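Local atomic coordinates of 2-methyl-3-hydroxypyridine-5-carboxylic acid oxygenase (Mesorhizobium loti, PDB entry 3ALJ), a protein that probably uses FAD and molecular oxygen to oxygenate and open the ring of 2-methyl-3-hydroxypyridine-5-carboxylic acid. Residues R12-A26 with V146-V158. Residues are numbered along the deposited sequence; the frame is centred on the assembly and turned at random.
Sequences RRAEVAGGGFAGLTA and VLEADLIVGADGV. With FAD (flavin-adenine dinucleotide), chain B.
The guanidinium of R13 lies obliquely to E148 O and holds a water in its plane at one edge: NH2 donates to this water, which donates in turn to E148 O and to E15 OE2. The side chains of E15 and L147 cross at about a right angle, E15 OE1 lying 3.6 Å from L147 CD1, while E15 CG rests on A149 CB. A bend at chi2 (-77°) brings the carboxylate against L147, and H40 binds OE1. At E15 an alanine would probably leave the water and H40 without their carboxylate and open a gap beside L147. D150 turns back on R13, its OD2 accepting R13 N through the anti lone pair at 2.8 Å. Beyond it the strands run parallel: E15 N donates to L151 O, V153 N to E15 O in the carbonyl plane, and A17 N to V153 O at 2.8 Å. V16 and V153 lie side by side, V16 CG2 4.0 Å from V153 CB, with A26 CB of the helix in contact with V153 CG1. At the strand ends, a second water joins G23 N, A155 O and FAD O1P, the phosphate oxygen that A22 N also binds at 2.9 Å, consistent with the Rossmann-type GxGxxG turn of G18, G20 and G23. Strand 36-40 flanks 13-17 and strand 283-285 flanks 151-154, while helix 21-32 packs over the V16 and V153 face, itself backed by helix 300-314.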
loop_
_atom_site.group_PDB
_atom_site.type_symbol
_atom_site.label_atom_id
_atom_site.label_comp_id
_atom_site.label_asym_id
_atom_site.label_seq_id
_atom_site.Cartn_x
_atom_site.Cartn_y
_atom_site.Cartn_z
ATOM N N ARG A 12 19.870 -5.581 20.879
ATOM C CA ARG A 12 18.528 -5.068 21.033
ATOM C C ARG A 12 17.513 -6.063 20.393
ATOM O O ARG A 12 17.771 -6.630 19.369
ATOM C CB ARG A 12 18.546 -3.771 20.239
ATOM C CG ARG A 12 19.624 -2.757 20.654
ATOM C CD ARG A 12 19.509 -1.580 19.643
ATOM N NE ARG A 12 20.185 -1.791 18.354
ATOM C CZ ARG A 12 20.275 -0.833 17.409
ATOM N NH1 ARG A 12 20.913 -1.075 16.303
ATOM N NH2 ARG A 12 19.759 0.341 17.646
ATOM N N ARG A 13 16.377 -6.256 21.052
ATOM C CA ARG A 13 15.362 -7.141 20.543
ATOM C C ARG A 13 14.066 -6.360 20.117
ATOM O O ARG A 13 13.634 -5.505 20.849
ATOM C CB ARG A 13 14.989 -8.134 21.654
ATOM C CG ARG A 13 14.111 -9.276 21.005
ATOM C CD ARG A 13 13.683 -10.414 21.797
ATOM N NE ARG A 13 14.892 -11.103 22.165
ATOM C CZ ARG A 13 14.848 -12.094 23.035
ATOM N NH1 ARG A 13 16.011 -12.674 23.434
ATOM N NH2 ARG A 13 13.673 -12.485 23.522
ATOM N N ALA A 14 13.586 -6.710 18.918
ATOM C CA ALA A 14 12.298 -6.111 18.470
ATOM C C ALA A 14 11.337 -7.274 18.212
ATOM O O ALA A 14 11.674 -8.286 17.643
ATOM C CB ALA A 14 12.592 -5.364 17.187
ATOM N N GLU A 15 10.086 -6.969 18.594
ATOM C CA GLU A 15 8.955 -7.917 18.243
ATOM C C GLU A 15 8.011 -7.068 17.359
ATOM O O GLU A 15 7.552 -5.994 17.743
ATOM C CB GLU A 15 8.227 -8.357 19.554
ATOM C CG GLU A 15 9.101 -9.259 20.425
ATOM C CD GLU A 15 9.169 -10.658 19.921
ATOM O OE1 GLU A 15 8.549 -10.973 18.887
ATOM O OE2 GLU A 15 9.844 -11.480 20.541
ATOM N N VAL A 16 7.734 -7.601 16.159
ATOM C CA VAL A 16 6.928 -6.924 15.159
ATOM C C VAL A 16 5.648 -7.696 15.021
ATOM O O VAL A 16 5.672 -8.968 14.809
ATOM C CB VAL A 16 7.690 -6.894 13.837
ATOM C CG1 VAL A 16 6.816 -6.251 12.729
ATOM C CG2 VAL A 16 9.021 -6.194 13.951
ATOM N N ALA A 17 4.515 -7.042 15.192
ATOM C CA ALA A 17 3.208 -7.633 14.897
ATOM C C ALA A 17 2.755 -7.227 13.499
ATOM O O ALA A 17 2.509 -6.022 13.258
ATOM C CB ALA A 17 2.238 -7.018 15.984
ATOM N N GLY A 18 2.518 -8.257 12.671
ATOM C CA GLY A 18 1.978 -8.041 11.292
ATOM C C GLY A 18 3.012 -8.292 10.252
ATOM O O GLY A 18 4.126 -7.760 10.287
ATOM N N GLY A 19 2.639 -9.098 9.302
ATOM C CA GLY A 19 3.548 -9.448 8.148
ATOM C C GLY A 19 3.133 -8.864 6.851
ATOM O O GLY A 19 3.285 -9.489 5.823
ATOM N N GLY A 20 2.571 -7.673 6.909
ATOM C CA GLY A 20 2.352 -6.900 5.664
ATOM C C GLY A 20 3.524 -6.054 5.275
ATOM O O GLY A 20 4.673 -6.282 5.695
ATOM N N PHE A 21 3.268 -5.087 4.397
ATOM C CA PHE A 21 4.437 -4.305 3.885
ATOM C C PHE A 21 5.101 -3.499 4.984
ATOM O O PHE A 21 6.306 -3.367 5.031
ATOM C CB PHE A 21 3.968 -3.393 2.722
ATOM C CG PHE A 21 3.230 -4.106 1.665
ATOM C CD1 PHE A 21 3.802 -5.131 0.977
ATOM C CD2 PHE A 21 1.919 -3.790 1.374
ATOM C CE1 PHE A 21 3.115 -5.886 0.017
ATOM C CE2 PHE A 21 1.218 -4.544 0.317
ATOM C CZ PHE A 21 1.863 -5.510 -0.373
ATOM N N ALA A 22 4.338 -2.965 5.941
ATOM C CA ALA A 22 4.962 -2.223 7.016
ATOM C C ALA A 22 5.817 -3.063 7.961
ATOM O O ALA A 22 6.968 -2.759 8.266
ATOM C CB ALA A 22 3.882 -1.488 7.826
ATOM N N GLY A 23 5.241 -4.254 8.312
ATOM C CA GLY A 23 5.993 -5.098 9.246
ATOM C C GLY A 23 7.220 -5.756 8.673
ATOM O O GLY A 23 8.264 -5.818 9.342
ATOM N N LEU A 24 7.070 -6.159 7.423
ATOM C CA LEU A 24 8.245 -6.754 6.758
ATOM C C LEU A 24 9.329 -5.694 6.509
ATOM O O LEU A 24 10.518 -6.010 6.647
ATOM C CB LEU A 24 7.820 -7.386 5.436
ATOM C CG LEU A 24 6.993 -8.683 5.554
ATOM C CD1 LEU A 24 6.356 -9.041 4.178
ATOM C CD2 LEU A 24 7.899 -9.810 5.999
ATOM N N THR A 25 8.934 -4.465 6.138
ATOM C CA THR A 25 9.919 -3.413 5.972
ATOM C C THR A 25 10.592 -3.130 7.279
ATOM O O THR A 25 11.842 -3.050 7.336
ATOM C CB THR A 25 9.191 -2.138 5.461
ATOM O OG1 THR A 25 8.744 -2.330 4.107
ATOM C CG2 THR A 25 10.205 -0.930 5.469
ATOM N N ALA A 26 9.820 -2.991 8.391
ATOM C CA ALA A 26 10.454 -2.742 9.676
ATOM C C ALA A 26 11.367 -3.877 10.064
ATOM O O ALA A 26 12.528 -3.618 10.531
ATOM C CB ALA A 26 9.328 -2.541 10.795
ATOM N N VAL A 146 3.897 -14.358 26.409
ATOM C CA VAL A 146 4.249 -12.984 26.650
ATOM C C VAL A 146 5.694 -12.795 26.270
ATOM O O VAL A 146 6.614 -13.551 26.710
ATOM C CB VAL A 146 4.105 -12.570 28.173
ATOM C CG1 VAL A 146 4.418 -11.086 28.366
ATOM C CG2 VAL A 146 2.620 -12.729 28.604
ATOM N N LEU A 147 5.908 -11.848 25.356
ATOM C CA LEU A 147 7.241 -11.596 24.809
ATOM C C LEU A 147 7.757 -10.269 25.295
ATOM O O LEU A 147 7.065 -9.271 25.215
ATOM C CB LEU A 147 7.113 -11.625 23.241
ATOM C CG LEU A 147 6.584 -12.972 22.620
ATOM C CD1 LEU A 147 6.380 -12.831 21.086
ATOM C CD2 LEU A 147 7.556 -14.015 22.971
ATOM N N GLU A 148 8.970 -10.236 25.828
ATOM C CA GLU A 148 9.528 -8.945 26.222
ATOM C C GLU A 148 10.504 -8.523 25.094
ATOM O O GLU A 148 11.183 -9.332 24.449
ATOM C CB GLU A 148 10.373 -9.111 27.512
ATOM C CG GLU A 148 9.534 -9.492 28.764
ATOM C CD GLU A 148 10.425 -9.634 29.969
ATOM O OE1 GLU A 148 10.442 -10.749 30.546
ATOM O OE2 GLU A 148 11.121 -8.631 30.302
ATOM N N ALA A 149 10.572 -7.205 24.922
ATOM C CA ALA A 149 11.401 -6.672 23.873
ATOM C C ALA A 149 11.848 -5.274 24.240
ATOM O O ALA A 149 11.166 -4.564 24.995
ATOM C CB ALA A 149 10.625 -6.700 22.526
ATOM N N ASP A 150 12.886 -4.801 23.526
ATOM C CA ASP A 150 13.222 -3.367 23.620
ATOM C C ASP A 150 12.392 -2.462 22.726
ATOM O O ASP A 150 12.324 -1.267 22.919
ATOM C CB ASP A 150 14.686 -3.212 23.208
ATOM C CG ASP A 150 15.643 -4.185 24.043
ATOM O OD1 ASP A 150 15.654 -3.951 25.311
ATOM O OD2 ASP A 150 16.227 -5.151 23.573
ATOM N N LEU A 151 11.715 -3.088 21.737
ATOM C CA LEU A 151 10.821 -2.293 20.803
ATOM C C LEU A 151 9.750 -3.247 20.386
ATOM O O LEU A 151 9.989 -4.428 20.120
ATOM C CB LEU A 151 11.672 -1.914 19.558
ATOM C CG LEU A 151 10.870 -1.323 18.357
ATOM C CD1 LEU A 151 10.401 0.096 18.714
ATOM C CD2 LEU A 151 11.766 -1.411 17.132
ATOM N N ILE A 152 8.564 -2.670 20.397
ATOM C CA ILE A 152 7.363 -3.393 19.867
ATOM C C ILE A 152 6.834 -2.623 18.656
ATOM O O ILE A 152 6.577 -1.410 18.798
ATOM C CB ILE A 152 6.264 -3.476 20.912
ATOM C CG1 ILE A 152 6.802 -4.189 22.181
ATOM C CG2 ILE A 152 4.997 -4.141 20.324
ATOM C CD1 ILE A 152 5.675 -4.412 23.111
ATOM N N VAL A 153 6.701 -3.239 17.477
ATOM C CA VAL A 153 6.178 -2.587 16.302
ATOM C C VAL A 153 4.756 -3.098 16.054
ATOM O O VAL A 153 4.578 -4.273 15.731
ATOM C CB VAL A 153 7.097 -2.856 15.107
ATOM C CG1 VAL A 153 6.531 -2.146 13.859
ATOM C CG2 VAL A 153 8.570 -2.263 15.375
ATOM N N GLY A 154 3.816 -2.179 16.119
ATOM C CA GLY A 154 2.417 -2.497 15.767
ATOM C C GLY A 154 2.227 -2.211 14.288
ATOM O O GLY A 154 1.928 -1.118 13.911
ATOM N N ALA A 155 2.469 -3.228 13.476
ATOM C CA ALA A 155 2.279 -3.125 11.967
ATOM C C ALA A 155 1.142 -4.092 11.620
ATOM O O ALA A 155 1.177 -4.755 10.567
ATOM C CB ALA A 155 3.615 -3.598 11.322
ATOM N N ASP A 156 0.105 -4.062 12.467
ATOM C CA ASP A 156 -1.008 -5.020 12.331
ATOM C C ASP A 156 -2.250 -4.513 11.742
ATOM O O ASP A 156 -3.340 -5.013 12.029
ATOM C CB ASP A 156 -1.168 -5.751 13.736
ATOM C CG ASP A 156 -1.267 -4.805 14.898
ATOM O OD1 ASP A 156 -0.743 -3.656 14.941
ATOM O OD2 ASP A 156 -1.915 -5.245 15.942
ATOM N N GLY A 157 -2.090 -3.542 10.828
ATOM C CA GLY A 157 -3.199 -3.199 9.945
ATOM C C GLY A 157 -4.253 -2.248 10.542
ATOM O O GLY A 157 -4.155 -1.832 11.678
ATOM N N VAL A 158 -5.325 -1.967 9.784
ATOM C CA VAL A 158 -6.323 -0.981 10.200
ATOM C C VAL A 158 -7.009 -1.411 11.476
ATOM O O VAL A 158 -7.439 -0.545 12.214
ATOM C CB VAL A 158 -7.452 -0.839 9.110
ATOM C CG1 VAL A 158 -7.012 -0.106 7.943
ATOM C CG2 VAL A 158 -8.046 -2.188 8.711
HETATM P PA FAD B . -1.543 -4.699 5.954
HETATM O O1A FAD B . -1.041 -4.763 4.546
HETATM O O2A FAD B . -2.937 -4.716 6.205
HETATM O O5B FAD B . -0.840 -5.902 6.717
HETATM C C5B FAD B . -1.128 -6.171 8.129
HETATM C C4B FAD B . -0.722 -7.625 8.259
HETATM O O4B FAD B . -0.928 -7.853 9.695
HETATM C C3B FAD B . -1.610 -8.602 7.581
HETATM O O3B FAD B . -0.844 -9.624 6.911
HETATM C C2B FAD B . -2.535 -9.129 8.736
HETATM O O2B FAD B . -2.998 -10.475 8.527
HETATM C C1B FAD B . -1.620 -9.150 9.917
HETATM N N9A FAD B . -2.265 -8.909 11.168
HETATM C C8A FAD B . -3.406 -8.193 11.450
HETATM N N7A FAD B . -3.638 -8.138 12.770
HETATM C C5A FAD B . -2.612 -8.855 13.365
HETATM C C6A FAD B . -2.267 -9.069 14.697
HETATM N N6A FAD B . -3.065 -8.596 15.713
HETATM N N1A FAD B . -1.164 -9.787 14.921
HETATM C C2A FAD B . -0.406 -10.293 13.942
HETATM N N3A FAD B . -0.661 -10.089 12.617
HETATM C C4A FAD B . -1.766 -9.333 12.367
HETATM N N1 FAD B . -0.897 1.602 -1.363
HETATM C C2 FAD B . 0.071 1.890 -2.214
HETATM O O2 FAD B . 1.211 2.228 -1.858
HETATM N N3 FAD B . -0.172 1.835 -3.587
HETATM C C4 FAD B . -1.411 1.441 -4.095
HETATM O O4 FAD B . -1.533 1.257 -5.363
HETATM C C4X FAD B . -2.409 1.166 -3.177
HETATM N N5 FAD B . -3.736 0.870 -3.644
HETATM C C5X FAD B . -4.742 0.665 -2.718
HETATM C C6 FAD B . -6.071 0.477 -3.137
HETATM C C7 FAD B . -7.059 0.208 -2.225
HETATM C C7M FAD B . -8.515 -0.012 -2.727
HETATM C C8 FAD B . -6.781 0.190 -0.875
HETATM C C8M FAD B . -7.874 -0.071 0.187
HETATM C C9 FAD B . -5.462 0.382 -0.440
HETATM C C9A FAD B . -4.427 0.669 -1.365
HETATM N N10 FAD B . -3.049 0.917 -0.937
HETATM C C10 FAD B . -2.097 1.204 -1.840
HETATM C "C1'" FAD B . -2.739 0.939 0.571
HETATM C "C2'" FAD B . -2.107 -0.388 0.968
HETATM O "O2'" FAD B . -2.997 -1.464 0.604
HETATM C "C3'" FAD B . -1.969 -0.446 2.501
HETATM O "O3'" FAD B . -1.669 0.926 2.960
HETATM C "C4'" FAD B . -0.857 -1.284 2.981
HETATM O "O4'" FAD B . -1.155 -2.650 2.576
HETATM C "C5'" FAD B . -0.762 -1.289 4.471
HETATM O "O5'" FAD B . 0.312 -2.141 4.856
HETATM P P FAD B . 0.384 -2.554 6.380
HETATM O O1P FAD B . 1.530 -3.469 6.473
HETATM O O2P FAD B . 0.316 -1.369 7.292
HETATM O O3P FAD B . -0.999 -3.347 6.651
HETATM O O HOH W 1 10.964 -11.622 22.968
HETATM O O HOH W 2 2.549 -5.157 8.283
#